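Local coordinates for putative chromatin binding protein (Chaetomium thermophilum, PDB 6QP0) that binds ADP, aluminium fluoride and magnesium in its P-loop ATPase domain and, as Kti12, acts as a tRNA-dependent ATPase essential for tRNA modification by Elongator, at residues 134-139 with 214-219; 3-7 with 121-126; 25-30 with 244-249. All coordinates share one frame; numbering follows the deposited sequence.

Interaction 1 of 3, residues 134-139 with 214-219; sequences YIKGWR and RYEEPN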
loop_
_atom_site.group_PDB
_atom_site.type_symbol
_atom_site.label_atom_id
_atom_site.label_comp_id
_atom_site.label_asym_id
_atom_site.label_seq_id
_atom_site.Cartn_x
_atom_site.Cartn_y
_atom_site.Cartn_z
ATOM N N TYR A 134 3.356 5.857 -3.371
ATOM C CA TYR A 134 2.777 6.923 -4.173
ATOM C C TYR A 134 3.658 7.380 -5.327
ATOM O O TYR A 134 3.273 8.309 -6.044
ATOM C CB TYR A 134 2.461 8.129 -3.277
ATOM C CG TYR A 134 3.690 8.851 -2.769
ATOM C CD1 TYR A 134 4.320 8.456 -1.596
ATOM C CD2 TYR A 134 4.218 9.931 -3.463
ATOM C CE1 TYR A 134 5.444 9.115 -1.132
ATOM C CE2 TYR A 134 5.337 10.594 -3.009
ATOM C CZ TYR A 134 5.947 10.184 -1.844
ATOM O OH TYR A 134 7.062 10.852 -1.395
ATOM N N ILE A 135 4.818 6.765 -5.528
ATOM C CA ILE A 135 5.751 7.176 -6.571
ATOM C C ILE A 135 5.759 6.115 -7.660
ATOM O O ILE A 135 5.882 4.918 -7.370
ATOM C CB ILE A 135 7.166 7.401 -6.011
ATOM C CG1 ILE A 135 7.119 8.354 -4.813
ATOM C CG2 ILE A 135 8.077 7.959 -7.097
ATOM C CD1 ILE A 135 8.438 8.489 -4.080
ATOM N N LYS A 136 5.624 6.554 -8.916
ATOM C CA LYS A 136 5.651 5.621 -10.037
ATOM C C LYS A 136 6.964 4.852 -10.079
ATOM O O LYS A 136 6.973 3.636 -10.306
ATOM C CB LYS A 136 5.427 6.374 -11.349
ATOM C CG LYS A 136 4.038 6.977 -11.480
ATOM C CD LYS A 136 3.895 7.793 -12.756
ATOM C CE LYS A 136 2.514 8.433 -12.849
ATOM N NZ LYS A 136 2.342 9.231 -14.096
ATOM N N GLY A 137 8.085 5.542 -9.866
ATOM C CA GLY A 137 9.365 4.855 -9.826
ATOM C C GLY A 137 9.406 3.777 -8.760
ATOM O O GLY A 137 9.833 2.648 -9.014
ATOM N N TRP A 138 8.959 4.112 -7.547
ATOM C CA TRP A 138 8.906 3.119 -6.481
ATOM C C TRP A 138 7.997 1.960 -6.870
ATOM O O TRP A 138 8.362 0.788 -6.711
ATOM C CB TRP A 138 8.441 3.777 -5.182
ATOM C CG TRP A 138 8.078 2.812 -4.099
ATOM C CD1 TRP A 138 6.876 2.715 -3.465
ATOM C CD2 TRP A 138 8.917 1.803 -3.525
ATOM N NE1 TRP A 138 6.915 1.714 -2.527
ATOM C CE2 TRP A 138 8.156 1.137 -2.544
ATOM C CE3 TRP A 138 10.239 1.401 -3.741
ATOM C CZ2 TRP A 138 8.671 0.091 -1.783
ATOM C CZ3 TRP A 138 10.749 0.363 -2.984
ATOM C CH2 TRP A 138 9.966 -0.281 -2.017
ATOM N N ARG A 139 6.809 2.268 -7.398
ATOM C CA ARG A 139 5.924 1.211 -7.876
ATOM C C ARG A 139 6.574 0.413 -8.998
ATOM O O ARG A 139 6.275 -0.774 -9.170
ATOM C CB ARG A 139 4.592 1.803 -8.343
ATOM C CG ARG A 139 3.694 2.310 -7.214
ATOM C CD ARG A 139 2.254 2.531 -7.689
ATOM N NE ARG A 139 2.152 3.576 -8.707
ATOM C CZ ARG A 139 1.850 4.849 -8.459
ATOM N NH1 ARG A 139 1.609 5.261 -7.221
ATOM N NH2 ARG A 139 1.785 5.717 -9.460
ATOM N N ARG A 214 2.100 15.633 -3.900
ATOM C CA ARG A 214 3.087 14.884 -4.664
ATOM C C ARG A 214 2.690 13.423 -4.884
ATOM O O ARG A 214 3.536 12.611 -5.275
ATOM C CB ARG A 214 4.461 14.966 -3.990
ATOM C CG ARG A 214 4.666 14.105 -2.743
ATOM C CD ARG A 214 6.115 14.231 -2.270
ATOM N NE ARG A 214 6.416 13.415 -1.097
ATOM C CZ ARG A 214 6.155 13.777 0.155
ATOM N NH1 ARG A 214 5.573 14.946 0.403
ATOM N NH2 ARG A 214 6.472 12.968 1.156
ATOM N N TYR A 215 1.424 13.075 -4.656
ATOM C CA TYR A 215 0.957 11.729 -4.974
ATOM C C TYR A 215 0.857 11.569 -6.485
ATOM O O TYR A 215 0.385 12.463 -7.192
ATOM C CB TYR A 215 -0.397 11.451 -4.319
ATOM C CG TYR A 215 -0.924 10.054 -4.591
ATOM C CD1 TYR A 215 -0.645 9.004 -3.729
ATOM C CD2 TYR A 215 -1.697 9.789 -5.715
ATOM C CE1 TYR A 215 -1.113 7.729 -3.978
ATOM C CE2 TYR A 215 -2.174 8.519 -5.972
ATOM C CZ TYR A 215 -1.880 7.493 -5.101
ATOM O OH TYR A 215 -2.353 6.224 -5.353
ATOM N N GLU A 216 1.321 10.427 -6.980
ATOM C CA GLU A 216 1.345 10.135 -8.408
ATOM C C GLU A 216 0.288 9.078 -8.696
ATOM O O GLU A 216 0.426 7.925 -8.274
ATOM C CB GLU A 216 2.730 9.664 -8.840
ATOM C CG GLU A 216 3.842 10.629 -8.476
ATOM C CD GLU A 216 5.192 10.172 -8.985
ATOM O OE1 GLU A 216 5.281 9.037 -9.493
ATOM O OE2 GLU A 216 6.162 10.950 -8.883
ATOM N N GLU A 217 -0.758 9.471 -9.411
ATOM C CA GLU A 217 -1.856 8.558 -9.684
ATOM C C GLU A 217 -1.345 7.340 -10.443
ATOM O O GLU A 217 -0.530 7.477 -11.367
ATOM C CB GLU A 217 -2.944 9.261 -10.495
ATOM C CG GLU A 217 -3.577 10.460 -9.800
ATOM C CD GLU A 217 -4.381 10.066 -8.576
ATOM O OE1 GLU A 217 -4.520 8.851 -8.322
ATOM O OE2 GLU A 217 -4.875 10.970 -7.867
ATOM N N PRO A 218 -1.781 6.132 -10.086
ATOM C CA PRO A 218 -1.424 4.961 -10.892
ATOM C C PRO A 218 -1.929 5.107 -12.321
ATOM O O PRO A 218 -3.057 5.542 -12.564
ATOM C CB PRO A 218 -2.103 3.798 -10.161
ATOM C CG PRO A 218 -2.242 4.270 -8.755
ATOM C CD PRO A 218 -2.490 5.751 -8.847
ATOM N N ASN A 219 -1.071 4.737 -13.270
ATOM C CA ASN A 219 -1.366 4.885 -14.691
ATOM C C ASN A 219 -1.504 3.514 -15.335
ATOM O O ASN A 219 -0.492 2.839 -15.580
ATOM C CB ASN A 219 -0.256 5.690 -15.376
ATOM C CG ASN A 219 -0.616 6.091 -16.784
ATOM O OD1 ASN A 219 -1.540 5.539 -17.382
ATOM N ND2 ASN A 219 0.114 7.056 -17.328
HETATM O O HOH W 1 2.670 7.141 -15.634
#
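Glu-216 holds Tyr-134 and Lys-136 with its backbone amide and its carboxylate where the loop after helix 205-213 crosses the N-terminus of helix 136-148 in this P-loop NTPase fold. The Glu-216 amide donates to Tyr-134 O (3.0 Å), and the extended side chain then reaches the helix start, where OE1 accepts from Lys-136 N (2.6 Å, N-H...O 175°). This very straight bond meets the carboxylate from above its plane. It occupies a first-turn amide, which has no partner within the helix, and the helix end would probably favour the negative charge.

The carbonyl of Glu-216 is gripped too. Arg-139 turns its guanidinium end-on, so that NH1 (3.1 Å) and NH2 (2.9 Å) both donate to Glu-216 O, which lies near the guanidinium plane. NH1 also bonds Asn-133 O and NE forms a salt bridge with Asp-225, so an arginine, with donors on three nitrogens, suits the junction. Pro-218 CG lies over the centre of one guanidinium face, 4.1 Å above it, while the peptide of Ile-135 and Lys-136 lies over the rim of the other.

At the far end, Tyr-134 OH accepts from Arg-214 NE (2.7 Å, 161°), the ring standing at 77° to the guanidinium. The same hydroxyl is hydrogen-bonded to Glu-106, and Arg-214 NH2 to Tyr-88 O. Tyr-134 CB packs on Tyr-215 CD1 (3.3 Å), while Tyr-215 OH bonds Thr-8 OG1 on strand 4-9, which leads into the nucleotide-binding loop.

Lysine suits this partly exposed position: its extended aliphatic chain passes Glu-216 and puts the amine beyond the carboxylate, where a water accepts hydrogen bonds from both Lys-136 NZ (2.6 Å) and Asn-219 ND2.

Interaction 2 of 3, residues 3-7 with 121-126; sequences PLIVV and LGPKDI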
loop_
_atom_site.group_PDB
_atom_site.type_symbol
_atom_site.label_atom_id
_atom_site.label_comp_id
_atom_site.label_asym_id
_atom_site.label_seq_id
_atom_site.Cartn_x
_atom_site.Cartn_y
_atom_site.Cartn_z
ATOM N N PRO A 3 2.755 -13.942 -5.089
ATOM C CA PRO A 3 2.205 -12.735 -5.713
ATOM C C PRO A 3 2.324 -11.493 -4.843
ATOM O O PRO A 3 2.321 -11.592 -3.617
ATOM C CB PRO A 3 0.731 -13.100 -5.927
ATOM C CG PRO A 3 0.748 -14.575 -6.133
ATOM C CD PRO A 3 1.877 -15.114 -5.279
ATOM N N LEU A 4 2.425 -10.333 -5.486
ATOM C CA LEU A 4 2.531 -9.054 -4.800
ATOM C C LEU A 4 1.318 -8.201 -5.142
ATOM O O LEU A 4 0.925 -8.110 -6.310
ATOM C CB LEU A 4 3.817 -8.323 -5.189
ATOM C CG LEU A 4 4.042 -6.965 -4.522
ATOM C CD1 LEU A 4 4.199 -7.122 -3.017
ATOM C CD2 LEU A 4 5.249 -6.266 -5.125
ATOM N N ILE A 5 0.730 -7.585 -4.123
ATOM C CA ILE A 5 -0.408 -6.689 -4.283
ATOM C C ILE A 5 0.002 -5.351 -3.686
ATOM O O ILE A 5 0.088 -5.211 -2.458
ATOM C CB ILE A 5 -1.673 -7.234 -3.609
ATOM C CG1 ILE A 5 -2.091 -8.552 -4.264
ATOM C CG2 ILE A 5 -2.796 -6.209 -3.689
ATOM C CD1 ILE A 5 -3.102 -9.342 -3.459
ATOM N N VAL A 6 0.259 -4.371 -4.546
ATOM C CA VAL A 6 0.710 -3.056 -4.111
ATOM C C VAL A 6 -0.521 -2.209 -3.810
ATOM O O VAL A 6 -1.249 -1.806 -4.720
ATOM C CB VAL A 6 1.597 -2.386 -5.167
ATOM C CG1 VAL A 6 2.181 -1.089 -4.620
ATOM C CG2 VAL A 6 2.700 -3.330 -5.614
ATOM N N VAL A 7 -0.761 -1.954 -2.531
ATOM C CA VAL A 7 -1.775 -0.991 -2.124
ATOM C C VAL A 7 -1.196 0.410 -2.267
ATOM O O VAL A 7 0.007 0.630 -2.090
ATOM C CB VAL A 7 -2.245 -1.266 -0.684
ATOM C CG1 VAL A 7 -3.204 -0.182 -0.219
ATOM C CG2 VAL A 7 -2.893 -2.638 -0.592
ATOM N N LEU A 121 8.196 -12.551 -0.463
ATOM C CA LEU A 121 7.516 -12.581 -1.752
ATOM C C LEU A 121 8.047 -13.717 -2.617
ATOM O O LEU A 121 9.261 -13.899 -2.753
ATOM C CB LEU A 121 7.688 -11.244 -2.476
ATOM C CG LEU A 121 7.043 -11.141 -3.861
ATOM C CD1 LEU A 121 5.530 -11.308 -3.778
ATOM C CD2 LEU A 121 7.401 -9.818 -4.522
ATOM N N GLY A 122 7.127 -14.479 -3.204
ATOM C CA GLY A 122 7.473 -15.568 -4.082
ATOM C C GLY A 122 6.266 -16.095 -4.829
ATOM O O GLY A 122 5.133 -15.653 -4.613
ATOM N N PRO A 123 6.487 -17.055 -5.731
ATOM C CA PRO A 123 5.355 -17.614 -6.489
ATOM C C PRO A 123 4.249 -18.174 -5.613
ATOM O O PRO A 123 3.071 -18.082 -5.987
ATOM C CB PRO A 123 6.013 -18.714 -7.337
ATOM C CG PRO A 123 7.430 -18.275 -7.486
ATOM C CD PRO A 123 7.783 -17.590 -6.190
ATOM N N LYS A 124 4.584 -18.754 -4.462
ATOM C CA LYS A 124 3.598 -19.350 -3.573
ATOM C C LYS A 124 3.280 -18.469 -2.371
ATOM O O LYS A 124 2.604 -18.924 -1.443
ATOM C CB LYS A 124 4.084 -20.721 -3.094
ATOM C CG LYS A 124 4.443 -21.686 -4.217
ATOM N N ASP A 125 3.745 -17.222 -2.369
ATOM C CA ASP A 125 3.575 -16.318 -1.235
ATOM C C ASP A 125 2.891 -15.046 -1.715
ATOM O O ASP A 125 3.465 -14.283 -2.499
ATOM C CB ASP A 125 4.922 -15.999 -0.586
ATOM C CG ASP A 125 5.553 -17.211 0.060
ATOM O OD1 ASP A 125 6.077 -18.074 -0.674
ATOM O OD2 ASP A 125 5.512 -17.304 1.304
ATOM N N ILE A 126 1.673 -14.819 -1.240
ATOM C CA ILE A 126 0.923 -13.612 -1.564
ATOM C C ILE A 126 1.270 -12.546 -0.536
ATOM O O ILE A 126 1.151 -12.773 0.674
ATOM C CB ILE A 126 -0.588 -13.892 -1.588
ATOM C CG1 ILE A 126 -0.904 -14.984 -2.614
ATOM C CG2 ILE A 126 -1.357 -12.616 -1.911
ATOM C CD1 ILE A 126 -2.320 -15.503 -2.544
#
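Leu-121 holds CG opposite its own backbone N (chi1 179°), a rotation that swings its methyl branches across to the first residues of strand 4-9. Leu-121 CD1 comes to 3.2 Å from Pro-3 O and 3.7 Å from Leu-4 CB, the two leucine side chains meeting at about a right angle. Ile-126 turns the other way: with chi1 -59° its CG1 branch lies beside the backbone N, where CG1 meets the ring of Pro-3 at CD (3.9 Å). Its CG2 branch faces Ile-5, whose side chain is stretched out (chi2 165°) so that CD1 reaches Ile-126 CG2 at 4.0 Å.

These side chains sit where two neighbouring strands of the parallel sheet, 4-9 and 125-130, begin. The first leads into the P-loop, and the second ends at Asp-130, which binds magnesium. Hydrogen bonding proper starts one residue further on, where Pro-3 and Ile-5 pair with Val-127 through their backbones. Within the contact itself, Ile-126 CA sends its hydrogen to Pro-3 O (3.2 Å), a CH...O contact. Proline suits this position in that its ring carbons add apolar surface against Ile-126.

Strand 125-130 is entered through a type I turn from Gly-122 to Asp-125, closed by Asp-125 N donating to Gly-122 O (3.1 Å). Pro-123, with the fixed phi that its ring imposes, suits the second position of the turn; its carbonyl oxygen lies 3.3 Å from Pro-3 CD. Leucine and isoleucine are right for the surrounding positions, which are buried. Asp-125, also buried, has its charge answered away from strand 4-9, OD2 forming a salt bridge with Arg-72 and a hydrogen bond with His-74.

Interaction 3 of 3, residues 25-30 with 244-249; sequences YLEERI and FDKIWD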
loop_
_atom_site.group_PDB
_atom_site.type_symbol
_atom_site.label_atom_id
_atom_site.label_comp_id
_atom_site.label_asym_id
_atom_site.label_seq_id
_atom_site.Cartn_x
_atom_site.Cartn_y
_atom_site.Cartn_z
ATOM N N TYR A 25 -10.214 -11.687 3.077
ATOM C CA TYR A 25 -10.679 -12.317 1.846
ATOM C C TYR A 25 -9.683 -13.366 1.366
ATOM O O TYR A 25 -10.049 -14.515 1.104
ATOM C CB TYR A 25 -10.904 -11.259 0.765
ATOM C CG TYR A 25 -11.157 -11.844 -0.605
ATOM C CD1 TYR A 25 -10.101 -12.158 -1.454
ATOM C CD2 TYR A 25 -12.448 -12.085 -1.051
ATOM C CE1 TYR A 25 -10.326 -12.697 -2.704
ATOM C CE2 TYR A 25 -12.680 -12.623 -2.300
ATOM C CZ TYR A 25 -11.617 -12.926 -3.122
ATOM O OH TYR A 25 -11.844 -13.461 -4.368
ATOM N N LEU A 26 -8.413 -12.982 1.234
ATOM C CA LEU A 26 -7.404 -13.926 0.773
ATOM C C LEU A 26 -7.223 -15.086 1.740
ATOM O O LEU A 26 -6.764 -16.156 1.325
ATOM C CB LEU A 26 -6.077 -13.200 0.560
ATOM C CG LEU A 26 -6.091 -12.188 -0.586
ATOM C CD1 LEU A 26 -4.848 -11.318 -0.542
ATOM C CD2 LEU A 26 -6.201 -12.893 -1.930
ATOM N N GLU A 27 -7.577 -14.908 3.013
ATOM C CA GLU A 27 -7.467 -16.006 3.966
ATOM C C GLU A 27 -8.535 -17.062 3.709
ATOM O O GLU A 27 -8.242 -18.264 3.718
ATOM C CB GLU A 27 -7.565 -15.471 5.393
ATOM C CG GLU A 27 -7.005 -16.409 6.448
ATOM C CD GLU A 27 -6.929 -15.763 7.818
ATOM O OE1 GLU A 27 -7.829 -14.962 8.148
ATOM O OE2 GLU A 27 -5.964 -16.048 8.558
ATOM N N GLU A 28 -9.780 -16.639 3.467
ATOM C CA GLU A 28 -10.836 -17.602 3.167
ATOM C C GLU A 28 -10.576 -18.293 1.835
ATOM O O GLU A 28 -10.871 -19.483 1.678
ATOM C CB GLU A 28 -12.203 -16.911 3.153
ATOM C CG GLU A 28 -12.610 -16.328 1.802
ATOM C CD GLU A 28 -13.901 -15.528 1.864
ATOM O OE1 GLU A 28 -14.960 -16.068 1.480
ATOM O OE2 GLU A 28 -13.856 -14.358 2.299
ATOM N N ARG A 29 -10.014 -17.567 0.866
ATOM C CA ARG A 29 -9.828 -18.127 -0.469
ATOM C C ARG A 29 -8.689 -19.138 -0.493
ATOM O O ARG A 29 -8.758 -20.140 -1.212
ATOM C CB ARG A 29 -9.576 -17.005 -1.474
ATOM C CG ARG A 29 -9.611 -17.440 -2.932
ATOM C CD ARG A 29 -10.998 -17.903 -3.354
ATOM N NE ARG A 29 -11.071 -18.158 -4.790
ATOM C CZ ARG A 29 -11.255 -17.216 -5.712
ATOM N NH1 ARG A 29 -11.385 -15.945 -5.355
ATOM N NH2 ARG A 29 -11.308 -17.546 -6.995
ATOM N N ILE A 30 -7.626 -18.895 0.281
ATOM C CA ILE A 30 -6.508 -19.834 0.322
ATOM C C ILE A 30 -6.931 -21.135 0.995
ATOM O O ILE A 30 -6.602 -22.229 0.524
ATOM C CB ILE A 30 -5.300 -19.194 1.029
ATOM C CG1 ILE A 30 -4.753 -18.040 0.186
ATOM C CG2 ILE A 30 -4.225 -20.237 1.280
ATOM C CD1 ILE A 30 -3.794 -17.136 0.932
ATOM N N PHE A 244 -11.831 -7.961 -5.389
ATOM C CA PHE A 244 -10.922 -8.943 -4.805
ATOM C C PHE A 244 -10.837 -10.202 -5.664
ATOM O O PHE A 244 -9.766 -10.814 -5.774
ATOM C CB PHE A 244 -11.368 -9.302 -3.386
ATOM C CG PHE A 244 -11.179 -8.197 -2.380
ATOM C CD1 PHE A 244 -10.420 -7.077 -2.676
ATOM C CD2 PHE A 244 -11.758 -8.289 -1.127
ATOM C CE1 PHE A 244 -10.248 -6.072 -1.746
ATOM C CE2 PHE A 244 -11.590 -7.288 -0.195
ATOM C CZ PHE A 244 -10.834 -6.179 -0.503
ATOM N N ASP A 245 -11.958 -10.612 -6.271
ATOM C CA ASP A 245 -11.953 -11.797 -7.124
ATOM C C ASP A 245 -11.089 -11.580 -8.364
ATOM O O ASP A 245 -10.366 -12.488 -8.791
ATOM C CB ASP A 245 -13.385 -12.163 -7.525
ATOM C CG ASP A 245 -14.132 -12.916 -6.429
ATOM O OD1 ASP A 245 -13.816 -14.102 -6.190
ATOM O OD2 ASP A 245 -15.032 -12.320 -5.800
ATOM N N LYS A 246 -11.158 -10.387 -8.963
ATOM C CA LYS A 246 -10.311 -10.089 -10.113
ATOM C C LYS A 246 -8.844 -10.016 -9.701
ATOM O O LYS A 246 -7.959 -10.421 -10.466
ATOM C CB LYS A 246 -10.763 -8.787 -10.774
ATOM C CG LYS A 246 -12.128 -8.864 -11.459
ATOM C CD LYS A 246 -12.805 -7.501 -11.472
ATOM C CE LYS A 246 -14.072 -7.478 -12.319
ATOM N NZ LYS A 246 -14.906 -8.711 -12.218
ATOM N N ILE A 247 -8.564 -9.514 -8.493
ATOM C CA ILE A 247 -7.204 -9.584 -7.967
ATOM C C ILE A 247 -6.754 -11.037 -7.876
ATOM O O ILE A 247 -5.628 -11.381 -8.251
ATOM C CB ILE A 247 -7.102 -8.886 -6.596
ATOM C CG1 ILE A 247 -7.420 -7.393 -6.704
ATOM C CG2 ILE A 247 -5.703 -9.100 -6.011
ATOM C CD1 ILE A 247 -7.557 -6.691 -5.360
ATOM N N TRP A 248 -7.632 -11.916 -7.383
ATOM C CA TRP A 248 -7.266 -13.319 -7.238
ATOM C C TRP A 248 -6.993 -13.956 -8.595
ATOM O O TRP A 248 -5.975 -14.632 -8.785
ATOM C CB TRP A 248 -8.367 -14.080 -6.505
ATOM C CG TRP A 248 -8.028 -15.516 -6.294
ATOM C CD1 TRP A 248 -8.352 -16.564 -7.106
ATOM C CD2 TRP A 248 -7.287 -16.069 -5.200
ATOM N NE1 TRP A 248 -7.862 -17.735 -6.582
ATOM C CE2 TRP A 248 -7.204 -17.459 -5.414
ATOM C CE3 TRP A 248 -6.688 -15.523 -4.062
ATOM C CZ2 TRP A 248 -6.547 -18.311 -4.528
ATOM C CZ3 TRP A 248 -6.038 -16.370 -3.184
ATOM C CH2 TRP A 248 -5.972 -17.749 -3.422
ATOM N N ASP A 249 -7.903 -13.761 -9.553
ATOM C CA ASP A 249 -7.699 -14.310 -10.888
ATOM C C ASP A 249 -6.425 -13.770 -11.522
ATOM O O ASP A 249 -5.761 -14.480 -12.287
ATOM C CB ASP A 249 -8.905 -13.998 -11.774
ATOM C CG ASP A 249 -10.164 -14.706 -11.315
ATOM O OD1 ASP A 249 -10.051 -15.811 -10.746
ATOM O OD2 ASP A 249 -11.267 -14.157 -11.523
#
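Arg-29 arches over the indole of Trp-248. Arg-29 CB begins the contact at the rim, 4.0 Å from Trp-248 CZ3. A bend at chi2 (66°) lays the chain along the ring system: Arg-29 CG stands 3.3 Å from the centroid of the six-membered ring of Trp-248, over its face in a CH-pi contact, CD lifts off the ring, and NE returns above the pyrrole side. Arg-29 CZ is 3.6 Å from the centroid of the Trp-248 five-membered ring, a cation-pi stack with the planes at 27°. At the tip Arg-29 NH2 lies over Trp-248 CD1 (3.1 Å), while NH1 makes a salt bridge with Asp-245 OD1 (3.2 Å).

Segments 25-30 and 244-249, of helices 15-31 and 237-250, cross at -54°, packing on one face of the parallel sheet, order 2-3-1-4-5, of the P-loop domain. Trp-248 is a knob in a hole formed by Tyr-25, Leu-26, Arg-29 and Ile-30; its broad ring fills it, with Leu-26 CD2 (3.4 Å from CE3) and Ile-30 CG1 at its edge.

Tyr-25 combines both chemistries. Phe-244 CB sits over the centre of its ring, 3.4 Å from the centroid, and Tyr-25 OH donates to Asp-245 OD1 (2.8 Å) from above the carboxylate plane. One carboxylate oxygen thus serves both Tyr-25 and Arg-29, which suits an aspartate at a partly exposed position, whereas Phe-244 is buried and touches Leu-22 and Leu-231.

Interaction 2 is the core contact, buried between neighbouring strands; its side chains meet through apolar atoms, with no hydrogen bond across the segments. Interactions 1 and 3 lie partly at the surface and use charge. Interactions 2 and 3 touch: Ile-5 packs on Leu-26 and Ile-247, and Ile-126 on Leu-26 and Trp-248, so the helix pair rests on both strands. Strand 4-9 continues into helix 15-31, joining those contacts in sequence. Interaction 1 stands apart, about 25 Å between centres from interaction 3, and follows strand 125-130 into the next helix. Its loop is held mainly by hydrogen bonds to backbone atoms, whereas interaction 3 relies on aromatic faces, a salt bridge and a tyrosine-aspartate hydrogen bond.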